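PDB 1Q1L: chorismate synthase from Aquifex aeolicus, which probably catalyses the anti-1,4-elimination of phosphate from 5-enolpyruvylshikimate-3-phosphate to give chorismate, using reduced FMN as cofactor. Local coordinates for residues 377-382 with 389-394; 181-186 with 230-235. All blocks are in the same frame, centred on the assembly; numbering follows the deposited sequence.

Contact 1 of 2, residues 377-382 with 389-394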
ATOM      1  N   GLU A 377       9.021  -1.747  11.634  1.00 31.80           N
ATOM      2  CA  GLU A 377       9.434  -2.280  10.334  1.00 33.01           C
ATOM      3  C   GLU A 377      10.733  -3.068  10.487  1.00 33.46           C
ATOM      4  O   GLU A 377      10.924  -4.115   9.867  1.00 33.80           O
ATOM      5  CB  GLU A 377       9.658  -1.125   9.348  1.00 35.40           C
ATOM      6  CG  GLU A 377      10.161  -1.531   7.977  1.00 36.78           C
ATOM      7  CD  GLU A 377      10.548  -0.335   7.110  1.00 42.37           C
ATOM      8  OE1 GLU A 377      10.763  -0.525   5.893  1.00 44.36           O
ATOM      9  OE2 GLU A 377      10.648   0.796   7.641  1.00 41.40           O
ATOM     10  N   LYS A 378      11.629  -2.547  11.317  1.00 33.02           N
ATOM     11  CA  LYS A 378      12.918  -3.179  11.564  1.00 32.37           C
ATOM     12  C   LYS A 378      12.810  -4.379  12.506  1.00 32.02           C
ATOM     13  O   LYS A 378      13.402  -5.431  12.262  1.00 28.91           O
ATOM     14  CB  LYS A 378      13.883  -2.151  12.167  1.00 31.92           C
ATOM     15  CG  LYS A 378      15.217  -2.716  12.630  1.00 36.16           C
ATOM     16  CD  LYS A 378      16.037  -3.253  11.471  1.00 34.24           C
ATOM     17  CE  LYS A 378      17.410  -3.694  11.946  1.00 40.02           C
ATOM     18  NZ  LYS A 378      18.257  -4.237  10.847  1.00 38.30           N
ATOM     19  N   LEU A 379      12.043  -4.210  13.578  1.00 30.39           N
ATOM     20  CA  LEU A 379      11.877  -5.244  14.590  1.00 32.41           C
ATOM     21  C   LEU A 379      10.784  -6.288  14.355  1.00 32.80           C
ATOM     22  O   LEU A 379      10.978  -7.452  14.672  1.00 35.49           O
ATOM     23  CB  LEU A 379      11.646  -4.573  15.948  1.00 31.06           C
ATOM     24  CG  LEU A 379      12.851  -4.224  16.841  1.00 34.08           C
ATOM     25  CD1 LEU A 379      14.092  -3.928  16.028  1.00 31.63           C
ATOM     26  CD2 LEU A 379      12.470  -3.046  17.722  1.00 32.55           C
ATOM     27  N   GLY A 380       9.647  -5.878  13.799  1.00 33.83           N
ATOM     28  CA  GLY A 380       8.549  -6.809  13.608  1.00 34.39           C
ATOM     29  C   GLY A 380       7.956  -7.036  14.992  1.00 37.82           C
ATOM     30  O   GLY A 380       8.193  -6.224  15.888  1.00 37.71           O
ATOM     31  N   GLY A 381       7.190  -8.111  15.180  1.00 37.10           N
ATOM     32  CA  GLY A 381       6.627  -8.390  16.493  1.00 36.98           C
ATOM     33  C   GLY A 381       5.153  -8.087  16.690  1.00 38.08           C
ATOM     34  O   GLY A 381       4.608  -7.177  16.069  1.00 40.31           O
ATOM     35  N   ASP A 382       4.508  -8.848  17.570  1.00 37.26           N
ATOM     36  CA  ASP A 382       3.088  -8.666  17.846  1.00 36.11           C
ATOM     37  C   ASP A 382       2.805  -8.333  19.316  1.00 33.87           C
ATOM     38  O   ASP A 382       1.698  -7.922  19.665  1.00 32.63           O
ATOM     39  CB  ASP A 382       2.310  -9.915  17.411  1.00 37.67           C
ATOM     40  CG  ASP A 382       2.329 -10.121  15.895  1.00 39.94           C
ATOM     41  OD1 ASP A 382       1.914  -9.196  15.160  1.00 41.54           O
ATOM     42  OD2 ASP A 382       2.752 -11.202  15.436  1.00 38.75           O
ATOM     43  N   LYS A 389      12.816  -7.600  23.067  1.00 34.67           N
ATOM     44  CA  LYS A 389      13.918  -8.543  23.003  1.00 34.34           C
ATOM     45  C   LYS A 389      14.708  -8.344  21.711  1.00 33.13           C
ATOM     46  O   LYS A 389      15.938  -8.406  21.710  1.00 31.95           O
ATOM     47  CB  LYS A 389      13.384  -9.979  23.077  1.00 36.67           C
ATOM     48  CG  LYS A 389      14.426 -11.050  22.788  1.00 40.25           C
ATOM     49  CD  LYS A 389      15.513 -11.081  23.847  1.00 43.34           C
ATOM     50  CE  LYS A 389      16.626 -12.046  23.461  1.00 46.49           C
ATOM     51  NZ  LYS A 389      16.100 -13.402  23.120  1.00 49.56           N
ATOM     52  N   ARG A 390      14.001  -8.104  20.610  1.00 31.12           N
ATOM     53  CA  ARG A 390      14.662  -7.906  19.324  1.00 31.41           C
ATOM     54  C   ARG A 390      15.410  -6.578  19.287  1.00 30.28           C
ATOM     55  O   ARG A 390      16.430  -6.447  18.611  1.00 31.65           O
ATOM     56  CB  ARG A 390      13.635  -7.970  18.195  1.00 31.19           C
ATOM     57  CG  ARG A 390      12.920  -9.306  18.117  1.00 33.37           C
ATOM     58  CD  ARG A 390      11.828  -9.273  17.077  1.00 34.50           C
ATOM     59  NE  ARG A 390      11.095 -10.531  17.010  1.00 33.50           N
ATOM     60  CZ  ARG A 390      10.086 -10.759  16.175  1.00 34.19           C
ATOM     61  NH1 ARG A 390       9.694  -9.810  15.334  1.00 30.64           N
ATOM     62  NH2 ARG A 390       9.462 -11.932  16.188  1.00 34.47           N
ATOM     63  N   PHE A 391      14.894  -5.595  20.011  1.00 31.57           N
ATOM     64  CA  PHE A 391      15.521  -4.280  20.077  1.00 33.37           C
ATOM     65  C   PHE A 391      16.865  -4.455  20.790  1.00 36.67           C
ATOM     66  O   PHE A 391      17.910  -4.010  20.302  1.00 36.97           O
ATOM     67  CB  PHE A 391      14.624  -3.320  20.867  1.00 32.48           C
ATOM     68  CG  PHE A 391      15.163  -1.913  20.970  1.00 31.77           C
ATOM     69  CD1 PHE A 391      14.951  -0.993  19.949  1.00 31.18           C
ATOM     70  CD2 PHE A 391      15.873  -1.509  22.096  1.00 30.97           C
ATOM     71  CE1 PHE A 391      15.436   0.314  20.049  1.00 30.21           C
ATOM     72  CE2 PHE A 391      16.365  -0.205  22.206  1.00 29.67           C
ATOM     73  CZ  PHE A 391      16.144   0.706  21.179  1.00 28.90           C
ATOM     74  N   GLU A 392      16.824  -5.132  21.937  1.00 37.04           N
ATOM     75  CA  GLU A 392      18.007  -5.385  22.751  1.00 38.07           C
ATOM     76  C   GLU A 392      19.091  -6.139  21.994  1.00 37.45           C
ATOM     77  O   GLU A 392      20.266  -5.791  22.075  1.00 39.07           O
ATOM     78  CB  GLU A 392      17.603  -6.149  24.008  1.00 39.93           C
ATOM     79  CG  GLU A 392      16.656  -5.358  24.900  1.00 46.28           C
ATOM     80  CD  GLU A 392      15.924  -6.226  25.906  1.00 50.17           C
ATOM     81  OE1 GLU A 392      15.129  -5.676  26.699  1.00 53.42           O
ATOM     82  OE2 GLU A 392      16.137  -7.459  25.902  1.00 52.67           O
ATOM     83  N   ASP A 393      18.702  -7.171  21.256  1.00 36.51           N
ATOM     84  CA  ASP A 393      19.664  -7.938  20.480  1.00 35.61           C
ATOM     85  C   ASP A 393      20.252  -7.054  19.383  1.00 35.92           C
ATOM     86  O   ASP A 393      21.456  -7.071  19.140  1.00 36.44           O
ATOM     87  CB  ASP A 393      18.996  -9.167  19.850  1.00 36.55           C
ATOM     88  CG  ASP A 393      18.673 -10.252  20.870  1.00 40.20           C
ATOM     89  OD1 ASP A 393      19.140 -10.157  22.030  1.00 38.21           O
ATOM     90  OD2 ASP A 393      17.961 -11.214  20.503  1.00 38.89           O
ATOM     91  N   TYR A 394      19.397  -6.273  18.732  1.00 35.49           N
ATOM     92  CA  TYR A 394      19.845  -5.393  17.664  1.00 34.26           C
ATOM     93  C   TYR A 394      20.786  -4.295  18.151  1.00 36.36           C
ATOM     94  O   TYR A 394      21.771  -3.972  17.484  1.00 36.98           O
ATOM     95  CB  TYR A 394      18.648  -4.763  16.950  1.00 32.52           C
ATOM     96  CG  TYR A 394      19.071  -3.793  15.881  1.00 32.17           C
ATOM     97  CD1 TYR A 394      18.962  -2.419  16.078  1.00 31.89           C
ATOM     98  CD2 TYR A 394      19.667  -4.248  14.704  1.00 33.13           C
ATOM     99  CE1 TYR A 394      19.447  -1.518  15.131  1.00 32.77           C
ATOM    100  CE2 TYR A 394      20.153  -3.360  13.752  1.00 32.20           C
ATOM    101  CZ  TYR A 394      20.043  -2.001  13.970  1.00 33.07           C
ATOM    102  OH  TYR A 394      20.532  -1.127  13.034  1.00 35.21           O
TER

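Contact 2 of 2, residues 181-186 with 230-235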
ATOM      1  N   LYS A 181      23.853  25.940  15.831  1.00 38.71           N
ATOM      2  CA  LYS A 181      23.218  24.619  15.868  1.00 37.53           C
ATOM      3  C   LYS A 181      24.039  23.453  16.404  1.00 37.35           C
ATOM      4  O   LYS A 181      23.739  22.291  16.117  1.00 36.53           O
ATOM      5  CB  LYS A 181      22.698  24.265  14.473  1.00 35.59           C
ATOM      6  CG  LYS A 181      21.712  25.268  13.914  1.00 33.58           C
ATOM      7  CD  LYS A 181      20.538  25.475  14.864  1.00 34.11           C
ATOM      8  CE  LYS A 181      19.553  26.484  14.307  1.00 31.36           C
ATOM      9  NZ  LYS A 181      18.438  26.707  15.262  1.00 28.26           N
ATOM     10  N   SER A 182      25.063  23.748  17.194  1.00 37.04           N
ATOM     11  CA  SER A 182      25.895  22.692  17.746  1.00 35.23           C
ATOM     12  C   SER A 182      25.080  21.818  18.696  1.00 32.16           C
ATOM     13  O   SER A 182      25.386  20.642  18.882  1.00 29.42           O
ATOM     14  CB  SER A 182      27.083  23.293  18.498  1.00 38.70           C
ATOM     15  OG  SER A 182      26.625  24.069  19.588  1.00 41.23           O
ATOM     16  N   TYR A 183      24.041  22.388  19.297  1.00 31.23           N
ATOM     17  CA  TYR A 183      23.219  21.624  20.228  1.00 30.94           C
ATOM     18  C   TYR A 183      22.491  20.437  19.576  1.00 32.60           C
ATOM     19  O   TYR A 183      21.950  19.579  20.279  1.00 33.16           O
ATOM     20  CB  TYR A 183      22.221  22.549  20.940  1.00 32.81           C
ATOM     21  CG  TYR A 183      21.189  23.199  20.045  1.00 34.35           C
ATOM     22  CD1 TYR A 183      20.062  22.493  19.608  1.00 33.11           C
ATOM     23  CD2 TYR A 183      21.348  24.514  19.621  1.00 34.92           C
ATOM     24  CE1 TYR A 183      19.120  23.093  18.767  1.00 32.01           C
ATOM     25  CE2 TYR A 183      20.420  25.117  18.782  1.00 33.94           C
ATOM     26  CZ  TYR A 183      19.310  24.404  18.360  1.00 32.80           C
ATOM     27  OH  TYR A 183      18.405  25.011  17.523  1.00 33.44           O
ATOM     28  N   PHE A 184      22.490  20.378  18.243  1.00 32.64           N
ATOM     29  CA  PHE A 184      21.850  19.271  17.519  1.00 33.43           C
ATOM     30  C   PHE A 184      22.499  17.952  17.932  1.00 34.47           C
ATOM     31  O   PHE A 184      21.918  16.881  17.770  1.00 34.37           O
ATOM     32  CB  PHE A 184      22.031  19.423  16.002  1.00 32.99           C
ATOM     33  CG  PHE A 184      21.094  20.398  15.354  1.00 32.10           C
ATOM     34  CD1 PHE A 184      20.186  21.135  16.108  1.00 31.31           C
ATOM     35  CD2 PHE A 184      21.125  20.577  13.974  1.00 31.65           C
ATOM     36  CE1 PHE A 184      19.320  22.038  15.495  1.00 31.28           C
ATOM     37  CE2 PHE A 184      20.266  21.474  13.350  1.00 31.77           C
ATOM     38  CZ  PHE A 184      19.358  22.209  14.115  1.00 31.77           C
ATOM     39  N   ALA A 185      23.727  18.030  18.434  1.00 33.13           N
ATOM     40  CA  ALA A 185      24.442  16.834  18.852  1.00 33.21           C
ATOM     41  C   ALA A 185      24.439  16.693  20.366  1.00 33.94           C
ATOM     42  O   ALA A 185      25.232  15.939  20.919  1.00 37.52           O
ATOM     43  CB  ALA A 185      25.875  16.884  18.339  1.00 33.69           C
ATOM     44  N   ASN A 186      23.535  17.399  21.037  1.00 34.63           N
ATOM     45  CA  ASN A 186      23.492  17.360  22.493  1.00 35.77           C
ATOM     46  C   ASN A 186      22.125  16.969  23.066  1.00 35.07           C
ATOM     47  O   ASN A 186      21.269  17.827  23.285  1.00 32.74           O
ATOM     48  CB  ASN A 186      23.900  18.732  23.036  1.00 37.49           C
ATOM     49  CG  ASN A 186      24.317  18.683  24.483  1.00 40.27           C
ATOM     50  OD1 ASN A 186      23.661  18.052  25.312  1.00 42.83           O
ATOM     51  ND2 ASN A 186      25.413  19.362  24.801  1.00 43.42           N
ATOM     52  N   VAL A 230       8.809  28.986  12.944  1.00 31.27           N
ATOM     53  CA  VAL A 230       9.661  27.840  12.694  1.00 30.54           C
ATOM     54  C   VAL A 230       9.915  27.114  13.998  1.00 30.33           C
ATOM     55  O   VAL A 230      10.131  27.742  15.039  1.00 32.05           O
ATOM     56  CB  VAL A 230      11.015  28.276  12.100  1.00 30.07           C
ATOM     57  CG1 VAL A 230      11.925  27.073  11.951  1.00 27.13           C
ATOM     58  CG2 VAL A 230      10.801  28.959  10.757  1.00 27.42           C
ATOM     59  N   PHE A 231       9.863  25.789  13.957  1.00 30.29           N
ATOM     60  CA  PHE A 231      10.150  25.009  15.150  1.00 28.31           C
ATOM     61  C   PHE A 231      11.041  23.832  14.800  1.00 27.98           C
ATOM     62  O   PHE A 231      11.184  23.471  13.633  1.00 28.13           O
ATOM     63  CB  PHE A 231       8.870  24.515  15.829  1.00 30.30           C
ATOM     64  CG  PHE A 231       7.993  23.688  14.944  1.00 32.87           C
ATOM     65  CD1 PHE A 231       7.031  24.288  14.141  1.00 31.37           C
ATOM     66  CD2 PHE A 231       8.118  22.303  14.919  1.00 31.62           C
ATOM     67  CE1 PHE A 231       6.200  23.517  13.326  1.00 34.77           C
ATOM     68  CE2 PHE A 231       7.289  21.527  14.103  1.00 33.96           C
ATOM     69  CZ  PHE A 231       6.331  22.135  13.310  1.00 29.67           C
ATOM     70  N   GLU A 232      11.667  23.254  15.816  1.00 26.44           N
ATOM     71  CA  GLU A 232      12.533  22.113  15.605  1.00 29.28           C
ATOM     72  C   GLU A 232      11.971  20.959  16.417  1.00 30.14           C
ATOM     73  O   GLU A 232      11.550  21.133  17.564  1.00 30.07           O
ATOM     74  CB  GLU A 232      13.973  22.449  16.029  1.00 30.63           C
ATOM     75  CG  GLU A 232      14.484  23.744  15.385  1.00 31.17           C
ATOM     76  CD  GLU A 232      15.934  24.077  15.706  1.00 32.38           C
ATOM     77  OE1 GLU A 232      16.391  23.775  16.828  1.00 31.09           O
ATOM     78  OE2 GLU A 232      16.609  24.663  14.830  1.00 32.35           O
ATOM     79  N   VAL A 233      11.929  19.787  15.800  1.00 27.57           N
ATOM     80  CA  VAL A 233      11.419  18.596  16.460  1.00 25.81           C
ATOM     81  C   VAL A 233      12.573  17.625  16.517  1.00 25.39           C
ATOM     82  O   VAL A 233      13.327  17.504  15.556  1.00 25.74           O
ATOM     83  CB  VAL A 233      10.276  17.938  15.646  1.00 27.69           C
ATOM     84  CG1 VAL A 233       9.629  16.822  16.463  1.00 26.52           C
ATOM     85  CG2 VAL A 233       9.261  18.975  15.257  1.00 27.87           C
ATOM     86  N   PHE A 234      12.721  16.930  17.635  1.00 24.66           N
ATOM     87  CA  PHE A 234      13.811  15.982  17.762  1.00 24.92           C
ATOM     88  C   PHE A 234      13.338  14.690  18.400  1.00 26.21           C
ATOM     89  O   PHE A 234      12.282  14.642  19.040  1.00 26.53           O
ATOM     90  CB  PHE A 234      14.935  16.584  18.613  1.00 25.07           C
ATOM     91  CG  PHE A 234      14.553  16.797  20.052  1.00 26.81           C
ATOM     92  CD1 PHE A 234      14.650  15.760  20.970  1.00 25.59           C
ATOM     93  CD2 PHE A 234      14.048  18.020  20.478  1.00 25.53           C
ATOM     94  CE1 PHE A 234      14.246  15.939  22.295  1.00 26.18           C
ATOM     95  CE2 PHE A 234      13.645  18.205  21.790  1.00 24.09           C
ATOM     96  CZ  PHE A 234      13.745  17.161  22.703  1.00 27.26           C
ATOM     97  N   ALA A 235      14.134  13.645  18.211  1.00 24.90           N
ATOM     98  CA  ALA A 235      13.874  12.338  18.793  1.00 26.36           C
ATOM     99  C   ALA A 235      15.226  11.866  19.299  1.00 27.55           C
ATOM    100  O   ALA A 235      16.215  11.902  18.561  1.00 25.03           O
ATOM    101  CB  ALA A 235      13.332  11.374  17.741  1.00 21.80           C
TER

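Contact 1 of 2, residues 377-382 with 389-394
Two consecutive C-terminal helices, 356-379 and 384-399, are linked by a short turn, and R390 on the second reaches to the carbonyl of L379 at the end of the first. The R390 NH1 to L379 O hydrogen bond is 2.8 Å long and nearly straight (159° at the hydrogen); the oxygen lies close to the guanidinium plane, and the donor approaches a lone pair in the carbonyl plane. R390 has CG anti to its carbonyl carbon (chi1 -61°) and extends to NE, carrying the guanidinium to the helix end. There the chain leaves helical geometry at G380, whose positive phi favours glycine; a CB built on it would lie 3.0 Å from R390 NH1. L379 CD2 packs on F391 CB at 3.8 Å and lies at the ring edge, beside CD1. K378 CE sits over one Y394 face, 3.8 Å from the centroid and 30° off the normal, a CH-pi contact, while K378 NZ pairs with D382 of a second subunit and Y394 OH bonds P240 O. R390 NH1 of that second subunit donates to K378 O. With an alanine at R390 the L379 carbonyl would probably lose its arginine donor. Buried arginines thus meet helix-end carbonyls within and between subunits.

Contact 2 of 2, residues 181-186 with 230-235
E232 contributes most of the buried surface, and its carboxylate is held at both oxygens by the loop residues K181 and Y183. Y183 OH donates to E232 OE1 over a very short 2.5 Å, with OE1 near the plane of the tyrosine ring at its edge. K181 NZ forms a salt bridge to E232 OE2 at 2.8 Å, arriving on the syn side but 31° out of the carboxylate plane. The lysine also donates to Y183 OH at 2.8 Å, which ties the two loop groups to each other, and to the carbonyl O of L178. E232 stands on strand 229-236, which runs between strands 162-170 and 317-323 in an antiparallel sheet, and the 3-10 segment 182-184 lies over that sheet just before helix 187-197. In the glutamate, CG sits beside the backbone N (chi1 -52°), and the chain runs straight on from there to the loop. F184 brings its ring edge up to the carboxylate, CE1 lying 3.7 Å from E232 OE1, while K181 CB covers one face of the ring, 3.8 Å above its plane. R320 on strand 317-323 pairs with OE2 as well, and two cations beside one buried carboxylate would favour its ionised form.

Both contacts are buried, but in different senses. Contact 2 lies about 13 Å from the centre of the chain and is enclosed mainly by its own subunit, whereas contact 1, about 22 Å out, owes much of its burial to neighbouring subunits of the tetramer. Their centres are about 27 Å apart and they do not touch. Helix 356-379 relates them: F231 and V233 of strand 229-236 pack on it, and its last turn enters contact 1. The chemistry follows the place. Contact 1 joins two helices, burying 320 Å² in all, through a main-chain acceptor, apolar packing and a CH-pi contact; contact 2 joins loop to sheet, burying 122 Å², chiefly through one carboxylate.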